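Local coordinates for Rho guanine nucleotide exchange factor 3 (PDB 2Z0Q), which acts as a guanine nucleotide exchange factor for the small GTPases RhoA and RhoB, the part described here being its DH-PH domain pair, at residues N61-T66 with N151-P156; E75-Q80 with G95-G100; S158-Y163 with Q192-E197; L165-I170 with E185-I190. All blocks are in the same frame, centred on the assembly; numbering follows the deposited sequence.

Contact 1 (N61-T66 with N151-P156); sequences NQIFGT and NFLDIP
F152 reaches F64 by a first torsion that sets its CG between the backbone N and the carbonyl carbon (chi1 76°), while the ring of F64 leaves its helix with CG anti to the carbonyl carbon (chi1 -46°). The two rings arrive nearly parallel, their planes at 18°, but displaced along those planes so that only their margins face each other, with centroids 5.3 Å from each other. The touching is done by one corner of each: F64 CE2 lies 3.4 Å from F152 CZ. I63 fills the neighbouring place. Its CG2 methyl sits against the rim of the F152 ring, near the ring plane, at 3.9 Å from CZ of F152, and the same methyl lies over one face of its neighbour F64. L153 comes in beside them, its CD2 lying 3.4 Å from the backbone O of I63. The site is in the all-helical DH domain, where residues of helix 57-64 meet segment 151-156. Helix 15-51 closes in as well, with Y45 and M49 against F64 and A41 against F152; H46 meets the F64 ring at a steep angle. Replacing F64 by an alanine would probably leave F152 CZ without its aromatic neighbour and open a gap beside H46 and M49. All four touching side chains are buried and apolar, and they join almost wholly through carbon; the one polar atom touched is the carbonyl O of I63, met by a methyl and not by a donor, so the association rests on shape and on exclusion of water rather than on directed bonds.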
loop_
_atom_site.group_PDB
_atom_site.type_symbol
_atom_site.label_atom_id
_atom_site.label_comp_id
_atom_site.label_asym_id
_atom_site.label_seq_id
_atom_site.Cartn_x
_atom_site.Cartn_y
_atom_site.Cartn_z
ATOM N N ASN A 61 4.532 7.568 16.652
ATOM C CA ASN A 61 3.874 6.415 17.256
ATOM C C ASN A 61 2.894 5.841 16.260
ATOM O O ASN A 61 2.725 4.622 16.186
ATOM C CB ASN A 61 3.114 6.793 18.530
ATOM C CG ASN A 61 4.037 7.147 19.679
ATOM O OD1 ASN A 61 5.060 6.496 19.902
ATOM N ND2 ASN A 61 3.666 8.169 20.432
ATOM N N GLN A 62 2.262 6.727 15.492
ATOM C CA GLN A 62 1.283 6.303 14.504
ATOM C C GLN A 62 1.913 5.648 13.276
ATOM O O GLN A 62 1.215 5.034 12.468
ATOM C CB GLN A 62 0.431 7.484 14.043
ATOM C CG GLN A 62 -0.881 7.035 13.404
ATOM C CD GLN A 62 -1.591 8.139 12.652
ATOM O OE1 GLN A 62 -1.792 9.231 13.173
ATOM N NE2 GLN A 62 -1.979 7.855 11.416
ATOM N N ILE A 63 3.228 5.775 13.132
ATOM C CA ILE A 63 3.909 5.188 11.986
ATOM C C ILE A 63 4.666 3.898 12.310
ATOM O O ILE A 63 4.585 2.939 11.549
ATOM C CB ILE A 63 4.851 6.241 11.330
ATOM C CG1 ILE A 63 3.988 7.323 10.663
ATOM C CG2 ILE A 63 5.774 5.593 10.308
ATOM C CD1 ILE A 63 4.771 8.465 10.051
ATOM N N PHE A 64 5.371 3.845 13.438
ATOM C CA PHE A 64 6.134 2.640 13.783
ATOM C C PHE A 64 5.559 1.880 14.979
ATOM O O PHE A 64 5.998 0.773 15.314
ATOM C CB PHE A 64 7.596 3.007 14.086
ATOM C CG PHE A 64 8.208 3.946 13.093
ATOM C CD1 PHE A 64 7.845 5.298 13.071
ATOM C CD2 PHE A 64 9.149 3.488 12.171
ATOM C CE1 PHE A 64 8.410 6.174 12.146
ATOM C CE2 PHE A 64 9.719 4.362 11.242
ATOM C CZ PHE A 64 9.347 5.706 11.233
ATOM N N GLY A 65 4.567 2.486 15.617
ATOM C CA GLY A 65 3.952 1.889 16.784
ATOM C C GLY A 65 3.428 0.480 16.633
ATOM O O GLY A 65 3.681 -0.371 17.489
ATOM N N THR A 66 2.699 0.204 15.562
ATOM C CA THR A 66 2.167 -1.140 15.411
ATOM C C THR A 66 3.176 -2.157 14.932
ATOM O O THR A 66 3.083 -3.330 15.295
ATOM C CB THR A 66 0.981 -1.176 14.463
ATOM O OG1 THR A 66 0.097 -0.091 14.764
ATOM C CG2 THR A 66 0.227 -2.504 14.645
ATOM N N ASN A 151 8.154 3.291 1.958
ATOM C CA ASN A 151 7.573 1.989 1.613
ATOM C C ASN A 151 7.805 0.824 2.565
ATOM O O ASN A 151 7.274 -0.258 2.332
ATOM C CB ASN A 151 8.030 1.557 0.212
ATOM C CG ASN A 151 9.542 1.303 0.125
ATOM O OD1 ASN A 151 10.138 0.657 0.995
ATOM N ND2 ASN A 151 10.159 1.801 -0.946
ATOM N N PHE A 152 8.591 1.023 3.621
ATOM C CA PHE A 152 8.872 -0.051 4.570
ATOM C C PHE A 152 7.576 -0.489 5.255
ATOM O O PHE A 152 7.486 -1.595 5.779
ATOM C CB PHE A 152 9.874 0.423 5.619
ATOM C CG PHE A 152 9.279 1.333 6.650
ATOM C CD1 PHE A 152 8.873 0.831 7.891
ATOM C CD2 PHE A 152 9.087 2.689 6.373
ATOM C CE1 PHE A 152 8.280 1.673 8.849
ATOM C CE2 PHE A 152 8.495 3.542 7.320
ATOM C CZ PHE A 152 8.093 3.027 8.561
ATOM N N LEU A 153 6.579 0.388 5.250
ATOM C CA LEU A 153 5.290 0.073 5.858
ATOM C C LEU A 153 4.564 -1.029 5.089
ATOM O O LEU A 153 3.692 -1.701 5.637
ATOM C CB LEU A 153 4.394 1.312 5.907
ATOM C CG LEU A 153 4.800 2.411 6.894
ATOM C CD1 LEU A 153 3.776 3.539 6.822
ATOM C CD2 LEU A 153 4.879 1.845 8.300
ATOM N N ASP A 154 4.914 -1.193 3.820
ATOM C CA ASP A 154 4.298 -2.219 3.001
ATOM C C ASP A 154 4.946 -3.590 3.250
ATOM O O ASP A 154 4.386 -4.585 2.827
ATOM C CB ASP A 154 4.418 -1.917 1.497
ATOM C CG ASP A 154 3.704 -0.628 1.061
ATOM O OD1 ASP A 154 2.609 -0.290 1.585
ATOM O OD2 ASP A 154 4.248 0.039 0.144
ATOM N N ILE A 155 6.106 -3.653 3.915
ATOM C CA ILE A 155 6.780 -4.946 4.159
ATOM C C ILE A 155 5.909 -6.050 4.797
ATOM O O ILE A 155 5.837 -7.178 4.280
ATOM C CB ILE A 155 8.114 -4.770 5.010
ATOM C CG1 ILE A 155 9.305 -4.608 4.062
ATOM C CG2 ILE A 155 8.378 -5.982 5.898
ATOM C CD1 ILE A 155 10.671 -4.617 4.770
ATOM N N PRO A 156 5.209 -5.746 5.900
ATOM C CA PRO A 156 4.387 -6.809 6.502
ATOM C C PRO A 156 3.262 -7.315 5.594
ATOM O O PRO A 156 3.062 -8.533 5.449
ATOM C CB PRO A 156 3.854 -6.165 7.789
ATOM C CG PRO A 156 4.881 -5.055 8.066
ATOM C CD PRO A 156 5.159 -4.512 6.708
#

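Contact 2 (E75-Q80 with G95-G100); sequences EELLSQ and GPILVG
I97 and Q80 form the close part of an antiparallel helix pair in the DH domain's helical bundle, where helix 67-84 and the short helix 95-101 run at 164° to each other with segment axes 10.5 Å apart. I97 points its side chain at the partner helix and splits its work between two branches. CD1, at the end of the longer one, reaches the main chain and stops 3.3 Å from the carbonyl O of Q80. With CG1 of I97 beside the backbone N (chi1 -75°), the CG2 methyl lies anti to that N and meets L77 CD1 at 3.8 Å as well as the side chain of Q80. Deeper in, L77 CD1 also approaches CD2 of L98 at a looser 4.3 Å; L77 and L98 are buried, with E31 of helix 15-51 touching the one and L184 of helix 180-213 the other. The outer side is polar and wetter. There Q80 lies alongside I97, the two side chains running head to tail, and its amide is held at both ends: E76 OE2 receives NE2 of Q80 at 2.8 Å on its anti lone pair, the oxygen tilted about 20° from the amide plane, while OE1 accepts from a water. This fixes which way round the amide lies. A leucine in place of Q80 would probably leave E76 OE2 without its donor and the water without one of its two acceptors. That water spans the helices, donating to Q80 OE1 and, at 2.7 Å, to the backbone O of I97.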
loop_
_atom_site.group_PDB
_atom_site.type_symbol
_atom_site.label_atom_id
_atom_site.label_comp_id
_atom_site.label_asym_id
_atom_site.label_seq_id
_atom_site.Cartn_x
_atom_site.Cartn_y
_atom_site.Cartn_z
ATOM N N GLU A 75 9.486 -13.546 15.028
ATOM C CA GLU A 75 10.568 -14.110 15.801
ATOM C C GLU A 75 10.129 -15.458 16.322
ATOM O O GLU A 75 10.934 -16.390 16.382
ATOM C CB GLU A 75 10.960 -13.198 16.983
ATOM C CG GLU A 75 11.567 -11.870 16.549
ATOM C CD GLU A 75 11.892 -10.954 17.735
ATOM O OE1 GLU A 75 10.964 -10.587 18.490
ATOM O OE2 GLU A 75 13.084 -10.608 17.897
ATOM N N GLU A 76 8.857 -15.570 16.709
ATOM C CA GLU A 76 8.357 -16.841 17.210
ATOM C C GLU A 76 8.387 -17.883 16.100
ATOM O O GLU A 76 8.795 -19.009 16.337
ATOM C CB GLU A 76 6.928 -16.716 17.730
ATOM C CG GLU A 76 6.368 -18.024 18.267
ATOM C CD GLU A 76 7.115 -18.512 19.481
ATOM O OE1 GLU A 76 7.555 -17.662 20.287
ATOM O OE2 GLU A 76 7.260 -19.735 19.656
ATOM N N LEU A 77 7.964 -17.522 14.894
ATOM C CA LEU A 77 7.980 -18.532 13.834
ATOM C C LEU A 77 9.424 -18.938 13.533
ATOM O O LEU A 77 9.750 -20.115 13.424
ATOM C CB LEU A 77 7.296 -18.011 12.568
ATOM C CG LEU A 77 7.442 -18.969 11.385
ATOM C CD1 LEU A 77 6.870 -20.333 11.722
ATOM C CD2 LEU A 77 6.796 -18.326 10.161
ATOM N N LEU A 78 10.296 -17.957 13.378
ATOM C CA LEU A 78 11.698 -18.255 13.102
ATOM C C LEU A 78 12.320 -19.172 14.157
ATOM O O LEU A 78 13.014 -20.126 13.834
ATOM C CB LEU A 78 12.468 -16.950 13.002
ATOM C CG LEU A 78 13.957 -17.041 12.645
ATOM C CD1 LEU A 78 14.123 -17.734 11.310
ATOM C CD2 LEU A 78 14.531 -15.627 12.590
ATOM N N SER A 79 12.083 -18.860 15.429
ATOM C CA SER A 79 12.623 -19.645 16.516
ATOM C C SER A 79 12.183 -21.100 16.412
ATOM O O SER A 79 12.984 -22.012 16.603
ATOM C CB SER A 79 12.174 -19.043 17.862
ATOM O OG SER A 79 12.597 -19.863 18.929
ATOM N N GLN A 80 10.907 -21.320 16.104
ATOM C CA GLN A 80 10.387 -22.673 15.975
ATOM C C GLN A 80 10.973 -23.422 14.771
ATOM O O GLN A 80 11.289 -24.617 14.865
ATOM C CB GLN A 80 8.854 -22.641 15.894
ATOM C CG GLN A 80 8.198 -22.369 17.258
ATOM C CD GLN A 80 6.696 -22.381 17.189
ATOM O OE1 GLN A 80 6.095 -23.327 16.679
ATOM N NE2 GLN A 80 6.068 -21.336 17.719
ATOM N N GLY A 95 5.063 -28.654 8.723
ATOM C CA GLY A 95 3.610 -28.540 8.774
ATOM C C GLY A 95 3.008 -28.192 10.126
ATOM O O GLY A 95 2.292 -27.197 10.229
ATOM N N PRO A 96 3.255 -29.013 11.159
ATOM C CA PRO A 96 2.729 -28.779 12.514
ATOM C C PRO A 96 3.060 -27.394 13.040
ATOM O O PRO A 96 2.214 -26.705 13.608
ATOM C CB PRO A 96 3.367 -29.886 13.325
ATOM C CG PRO A 96 3.382 -31.055 12.289
ATOM C CD PRO A 96 3.888 -30.350 11.050
ATOM N N ILE A 97 4.306 -26.959 12.825
ATOM C CA ILE A 97 4.693 -25.634 13.289
ATOM C C ILE A 97 3.871 -24.518 12.621
ATOM O O ILE A 97 3.426 -23.581 13.282
ATOM C CB ILE A 97 6.204 -25.385 13.004
ATOM C CG1 ILE A 97 7.059 -26.167 14.004
ATOM C CG2 ILE A 97 6.504 -23.852 13.072
ATOM C CD1 ILE A 97 8.584 -26.087 13.709
ATOM N N LEU A 98 3.694 -24.600 11.294
ATOM C CA LEU A 98 2.945 -23.570 10.586
ATOM C C LEU A 98 1.486 -23.558 11.041
ATOM O O LEU A 98 0.954 -22.515 11.346
ATOM C CB LEU A 98 3.020 -23.794 9.066
ATOM C CG LEU A 98 4.412 -23.398 8.545
ATOM C CD1 LEU A 98 4.658 -24.007 7.174
ATOM C CD2 LEU A 98 4.508 -21.882 8.505
ATOM N N VAL A 99 0.864 -24.725 11.074
ATOM C CA VAL A 99 -0.521 -24.793 11.511
ATOM C C VAL A 99 -0.698 -24.234 12.938
ATOM O O VAL A 99 -1.651 -23.514 13.212
ATOM C CB VAL A 99 -1.033 -26.222 11.427
ATOM C CG1 VAL A 99 -2.447 -26.313 12.108
ATOM C CG2 VAL A 99 -1.169 -26.610 9.923
ATOM N N GLY A 100 0.232 -24.535 13.842
ATOM C CA GLY A 100 0.098 -23.987 15.190
ATOM C C GLY A 100 0.388 -22.502 15.308
ATOM O O GLY A 100 -0.108 -21.821 16.217
HETATM O O HOH W 1 3.712 -23.435 15.934
#

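Contact 3 (S158-Y163 with Q192-E197); sequences SRLVKY and QGIVAE
V161 and V195 mark the nearest backbone approach, their CA atoms 6.4 Å apart, where helix segments 158-163 and 192-197 pass in broadly opposite directions, 137° between them and 9.3 Å from axis to axis. V195 is the side chain on which the contact turns, because its two methyls serve different partners. CG2, anti to the carbonyl carbon, packs 3.7 Å from CG of L160 and also lies close to that residue's CD2 and carbonyl O. CG1, anti to the backbone N (chi1 171°), is the methyl that meets CG2 of V161 at 4.0 Å. L160 and V195 run antiparallel alongside one another, with V161 set roughly perpendicular to V195. This is oblique packing of two oppositely running helices in the DH bundle, helix 155-172 and helix 180-213, the long helix that runs on toward the PH domain. Burial falls off across the interface: L160 is enclosed and also touches I198 one turn beyond V195, while V161 lies at the exposed margin. On the far side of helix 155-172, R159 makes a salt bridge to E31, which also accepts a hydrogen bond from the hydroxyl of Y163, tying the helix to helix 15-51. I194 is a more distant neighbour of the leucine, with its CG2 methyl 4.5 Å from L160 CD1.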
loop_
_atom_site.group_PDB
_atom_site.type_symbol
_atom_site.label_atom_id
_atom_site.label_comp_id
_atom_site.label_asym_id
_atom_site.label_seq_id
_atom_site.Cartn_x
_atom_site.Cartn_y
_atom_site.Cartn_z
ATOM N N SER A 158 3.171 -7.218 2.415
ATOM C CA SER A 158 3.779 -7.962 1.300
ATOM C C SER A 158 4.153 -9.363 1.720
ATOM O O SER A 158 4.033 -10.318 0.937
ATOM C CB SER A 158 5.019 -7.237 0.762
ATOM O OG SER A 158 4.650 -6.000 0.190
ATOM N N ARG A 159 4.627 -9.496 2.961
ATOM C CA ARG A 159 4.983 -10.818 3.425
ATOM C C ARG A 159 3.708 -11.672 3.553
ATOM O O ARG A 159 3.685 -12.802 3.116
ATOM C CB ARG A 159 5.717 -10.746 4.775
ATOM C CG ARG A 159 6.029 -12.122 5.364
ATOM C CD ARG A 159 7.273 -12.685 4.737
ATOM N NE ARG A 159 7.750 -13.915 5.358
ATOM C CZ ARG A 159 8.619 -14.725 4.770
ATOM N NH1 ARG A 159 9.107 -14.404 3.560
ATOM N NH2 ARG A 159 8.915 -15.887 5.331
ATOM N N LEU A 160 2.657 -11.128 4.159
ATOM C CA LEU A 160 1.428 -11.902 4.327
ATOM C C LEU A 160 0.922 -12.446 2.989
ATOM O O LEU A 160 0.572 -13.606 2.867
ATOM C CB LEU A 160 0.342 -11.038 4.965
ATOM C CG LEU A 160 -0.971 -11.761 5.168
ATOM C CD1 LEU A 160 -0.869 -12.684 6.378
ATOM C CD2 LEU A 160 -2.061 -10.699 5.383
ATOM N N VAL A 161 0.885 -11.573 1.993
ATOM C CA VAL A 161 0.400 -11.917 0.664
ATOM C C VAL A 161 1.212 -13.005 -0.011
ATOM O O VAL A 161 0.680 -13.771 -0.827
ATOM C CB VAL A 161 0.355 -10.616 -0.218
ATOM C CG1 VAL A 161 0.395 -10.929 -1.721
ATOM C CG2 VAL A 161 -0.860 -9.829 0.144
ATOM N N LYS A 162 2.486 -13.086 0.363
ATOM C CA LYS A 162 3.420 -14.035 -0.204
ATOM C C LYS A 162 3.422 -15.387 0.494
ATOM O O LYS A 162 3.979 -16.348 -0.031
ATOM C CB LYS A 162 4.842 -13.453 -0.175
ATOM C CG LYS A 162 5.781 -14.103 -1.188
ATOM C CD LYS A 162 7.146 -13.380 -1.238
ATOM C CE LYS A 162 8.120 -14.112 -2.166
ATOM N NZ LYS A 162 9.481 -13.530 -2.031
ATOM N N TYR A 163 2.754 -15.523 1.646
ATOM C CA TYR A 163 2.849 -16.821 2.320
ATOM C C TYR A 163 2.302 -18.004 1.486
ATOM O O TYR A 163 2.892 -19.076 1.466
ATOM C CB TYR A 163 2.159 -16.795 3.700
ATOM C CG TYR A 163 3.033 -16.259 4.825
ATOM C CD1 TYR A 163 4.286 -16.828 5.093
ATOM C CD2 TYR A 163 2.606 -15.202 5.631
ATOM C CE1 TYR A 163 5.085 -16.363 6.118
ATOM C CE2 TYR A 163 3.387 -14.734 6.649
ATOM C CZ TYR A 163 4.638 -15.312 6.897
ATOM O OH TYR A 163 5.451 -14.828 7.905
ATOM N N GLN A 192 -4.882 -18.162 2.736
ATOM C CA GLN A 192 -5.605 -17.555 1.624
ATOM C C GLN A 192 -6.873 -16.868 2.133
ATOM O O GLN A 192 -7.236 -15.772 1.652
ATOM C CB GLN A 192 -5.957 -18.588 0.574
ATOM C CG GLN A 192 -4.707 -19.074 -0.171
ATOM C CD GLN A 192 -5.019 -20.191 -1.125
ATOM O OE1 GLN A 192 -5.547 -21.224 -0.715
ATOM N NE2 GLN A 192 -4.714 -19.987 -2.409
ATOM N N GLY A 193 -7.537 -17.511 3.093
ATOM C CA GLY A 193 -8.734 -16.937 3.681
ATOM C C GLY A 193 -8.469 -15.653 4.472
ATOM O O GLY A 193 -9.253 -14.704 4.438
ATOM N N ILE A 194 -7.355 -15.622 5.182
ATOM C CA ILE A 194 -6.973 -14.487 5.997
ATOM C C ILE A 194 -6.671 -13.299 5.075
ATOM O O ILE A 194 -7.135 -12.181 5.309
ATOM C CB ILE A 194 -5.702 -14.821 6.858
ATOM C CG1 ILE A 194 -6.089 -15.786 7.993
ATOM C CG2 ILE A 194 -5.124 -13.548 7.509
ATOM C CD1 ILE A 194 -4.907 -16.456 8.689
ATOM N N VAL A 195 -5.885 -13.565 4.031
ATOM C CA VAL A 195 -5.488 -12.491 3.092
ATOM C C VAL A 195 -6.679 -11.884 2.362
ATOM O O VAL A 195 -6.809 -10.659 2.255
ATOM C CB VAL A 195 -4.470 -13.020 2.041
ATOM C CG1 VAL A 195 -4.222 -11.945 0.927
ATOM C CG2 VAL A 195 -3.202 -13.409 2.746
ATOM N N ALA A 196 -7.568 -12.748 1.894
ATOM C CA ALA A 196 -8.739 -12.302 1.159
ATOM C C ALA A 196 -9.602 -11.392 2.022
ATOM O O ALA A 196 -10.086 -10.343 1.553
ATOM C CB ALA A 196 -9.552 -13.517 0.683
ATOM N N GLU A 197 -9.773 -11.766 3.286
ATOM C CA GLU A 197 -10.575 -10.980 4.205
ATOM C C GLU A 197 -9.899 -9.647 4.546
ATOM O O GLU A 197 -10.551 -8.594 4.566
ATOM C CB GLU A 197 -10.831 -11.756 5.502
ATOM C CG GLU A 197 -11.759 -11.046 6.466
ATOM C CD GLU A 197 -13.086 -10.663 5.812
ATOM O OE1 GLU A 197 -13.621 -11.445 4.993
ATOM O OE2 GLU A 197 -13.600 -9.569 6.110
#

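Contact 4 (L165-I170 with E185-I190); sequences LLLREI and EEAINI
I188 and L167 meet at the middle of an antiparallel helix pair in the DH domain's helical bundle, where segments 165-170 and 185-190 are 9.4 Å apart from axis to axis with 164° between their directions. Apolar packing makes the buried part. I188 is aimed at the other helix and enters between L167 and R168: its CG1 comes to 3.6 Å from CB of L167, and its CD1 reaches the backbone itself, 3.7 Å from CA of R168. L167 uses its CD1 branch, which rests on the methyl of A187 at 3.7 Å. The small side chain of A187 probably allows the leucine methyl to come close to the helix surface. Further apolar neighbours include I191 and L171 of the same two helices and L98 of helix 95-101, which packs on L167, while I170 touches L184 as well as A23, I24 and L27 of helix 15-51. Contact between a charged group and an apolar one forms the outer edge. R168 leaves its helix with CG anti to the backbone N and then bends at chi3 (-59°), which brings the end of the guanidinium obliquely to the isoleucine. The two side chains stand nearly square to each other, and the arginine also touches Q192 one turn beyond I188. On this edge the CG2 methyl of I188 lies 3.6 Å from NH2 of R168.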
loop_
_atom_site.group_PDB
_atom_site.type_symbol
_atom_site.label_atom_id
_atom_site.label_comp_id
_atom_site.label_asym_id
_atom_site.label_seq_id
_atom_site.Cartn_x
_atom_site.Cartn_y
_atom_site.Cartn_z
ATOM N N LEU A 165 2.350 -18.522 -1.688
ATOM C CA LEU A 165 3.378 -18.856 -2.680
ATOM C C LEU A 165 4.547 -19.610 -2.024
ATOM O O LEU A 165 5.014 -20.631 -2.528
ATOM C CB LEU A 165 3.892 -17.545 -3.327
ATOM C CG LEU A 165 5.034 -17.624 -4.356
ATOM C CD1 LEU A 165 5.077 -16.278 -5.183
ATOM C CD2 LEU A 165 6.349 -17.857 -3.667
ATOM N N LEU A 166 4.997 -19.098 -0.883
ATOM C CA LEU A 166 6.139 -19.701 -0.192
ATOM C C LEU A 166 5.832 -21.079 0.376
ATOM O O LEU A 166 6.656 -21.993 0.274
ATOM C CB LEU A 166 6.602 -18.777 0.944
ATOM C CG LEU A 166 7.142 -17.409 0.599
ATOM C CD1 LEU A 166 7.253 -16.539 1.928
ATOM C CD2 LEU A 166 8.524 -17.608 -0.050
ATOM N N LEU A 167 4.655 -21.233 0.999
ATOM C CA LEU A 167 4.309 -22.538 1.546
ATOM C C LEU A 167 3.999 -23.522 0.406
ATOM O O LEU A 167 4.262 -24.695 0.539
ATOM C CB LEU A 167 3.092 -22.438 2.477
ATOM C CG LEU A 167 3.298 -21.467 3.636
ATOM C CD1 LEU A 167 2.143 -21.663 4.671
ATOM C CD2 LEU A 167 4.655 -21.698 4.294
ATOM N N ARG A 168 3.422 -23.045 -0.706
ATOM C CA ARG A 168 3.144 -23.965 -1.796
ATOM C C ARG A 168 4.457 -24.464 -2.463
ATOM O O ARG A 168 4.514 -25.565 -3.002
ATOM C CB ARG A 168 2.183 -23.316 -2.843
ATOM C CG ARG A 168 1.609 -24.362 -3.763
ATOM C CD ARG A 168 0.568 -23.784 -4.732
ATOM N NE ARG A 168 -0.552 -23.154 -4.047
ATOM C CZ ARG A 168 -0.759 -21.835 -3.950
ATOM N NH1 ARG A 168 0.078 -20.941 -4.483
ATOM N NH2 ARG A 168 -1.853 -21.396 -3.332
ATOM N N GLU A 169 5.497 -23.634 -2.429
ATOM C CA GLU A 169 6.812 -24.021 -2.982
ATOM C C GLU A 169 7.320 -25.211 -2.132
ATOM O O GLU A 169 7.910 -26.143 -2.674
ATOM C CB GLU A 169 7.766 -22.834 -2.950
ATOM C CG GLU A 169 9.219 -23.166 -3.448
ATOM C CD GLU A 169 9.220 -23.683 -4.887
ATOM O OE1 GLU A 169 8.302 -23.294 -5.649
ATOM O OE2 GLU A 169 10.146 -24.438 -5.274
ATOM N N ILE A 170 7.090 -25.202 -0.809
ATOM C CA ILE A 170 7.477 -26.363 0.001
ATOM C C ILE A 170 6.585 -27.578 -0.345
ATOM O O ILE A 170 7.058 -28.701 -0.563
ATOM C CB ILE A 170 7.337 -26.092 1.515
ATOM C CG1 ILE A 170 8.109 -24.816 1.897
ATOM C CG2 ILE A 170 7.837 -27.306 2.288
ATOM C CD1 ILE A 170 7.847 -24.336 3.353
ATOM N N GLU A 185 -1.173 -28.025 2.965
ATOM C CA GLU A 185 -2.411 -27.678 2.251
ATOM C C GLU A 185 -3.330 -26.875 3.206
ATOM O O GLU A 185 -3.985 -25.907 2.801
ATOM C CB GLU A 185 -3.107 -28.961 1.751
ATOM C CG GLU A 185 -2.319 -29.592 0.596
ATOM C CD GLU A 185 -2.745 -31.007 0.226
ATOM O OE1 GLU A 185 -3.528 -31.620 0.987
ATOM O OE2 GLU A 185 -2.272 -31.511 -0.840
ATOM N N GLU A 186 -3.366 -27.283 4.467
ATOM C CA GLU A 186 -4.184 -26.578 5.435
ATOM C C GLU A 186 -3.700 -25.143 5.660
ATOM O O GLU A 186 -4.465 -24.204 5.584
ATOM C CB GLU A 186 -4.233 -27.355 6.757
ATOM C CG GLU A 186 -4.779 -26.521 7.923
ATOM C CD GLU A 186 -4.859 -27.276 9.277
ATOM O OE1 GLU A 186 -4.343 -28.393 9.386
ATOM O OE2 GLU A 186 -5.456 -26.699 10.250
ATOM N N ALA A 187 -2.393 -24.989 5.907
ATOM C CA ALA A 187 -1.844 -23.682 6.152
ATOM C C ALA A 187 -2.075 -22.738 4.976
ATOM O O ALA A 187 -2.378 -21.564 5.171
ATOM C CB ALA A 187 -0.327 -23.811 6.461
ATOM N N ILE A 188 -1.873 -23.254 3.776
ATOM C CA ILE A 188 -2.058 -22.433 2.593
ATOM C C ILE A 188 -3.517 -21.977 2.521
ATOM O O ILE A 188 -3.802 -20.790 2.347
ATOM C CB ILE A 188 -1.691 -23.230 1.329
ATOM C CG1 ILE A 188 -0.174 -23.463 1.287
ATOM C CG2 ILE A 188 -2.129 -22.449 0.076
ATOM C CD1 ILE A 188 0.234 -24.573 0.351
ATOM N N ASN A 189 -4.450 -22.904 2.679
ATOM C CA ASN A 189 -5.893 -22.533 2.601
ATOM C C ASN A 189 -6.285 -21.516 3.642
ATOM O O ASN A 189 -7.031 -20.549 3.368
ATOM C CB ASN A 189 -6.798 -23.742 2.816
ATOM C CG ASN A 189 -8.239 -23.470 2.398
ATOM O OD1 ASN A 189 -8.541 -23.484 1.208
ATOM N ND2 ASN A 189 -9.132 -23.191 3.371
ATOM N N ILE A 190 -5.815 -21.723 4.855
ATOM C CA ILE A 190 -6.166 -20.802 5.933
ATOM C C ILE A 190 -5.620 -19.378 5.662
ATOM O O ILE A 190 -6.327 -18.394 5.846
ATOM C CB ILE A 190 -5.618 -21.308 7.260
ATOM C CG1 ILE A 190 -6.287 -22.638 7.602
ATOM C CG2 ILE A 190 -5.831 -20.247 8.370
ATOM C CD1 ILE A 190 -7.803 -22.606 7.754
#

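How the contacts relate
All four contacts belong to the DH domain, and together they illustrate how a helical bundle changes its chemistry with depth. Contact 1 is buried, lies nearest the centre of the chain, and alone pairs aromatic rings. Contacts 3 and 4 hold the same two helices, 155-172 and 180-213, with centres 11 Å apart; contact 3 is wholly aliphatic and runs out to an exposed valine, whereas contact 4 is the more buried and adds an arginine along its margin. Contact 2 is partly buried and is the one with a bridging water. It touches contact 4 directly, V99 CG1 lying 3.6 Å from E186 OE2. Contact 1 shares helix 155-172 with contacts 3 and 4.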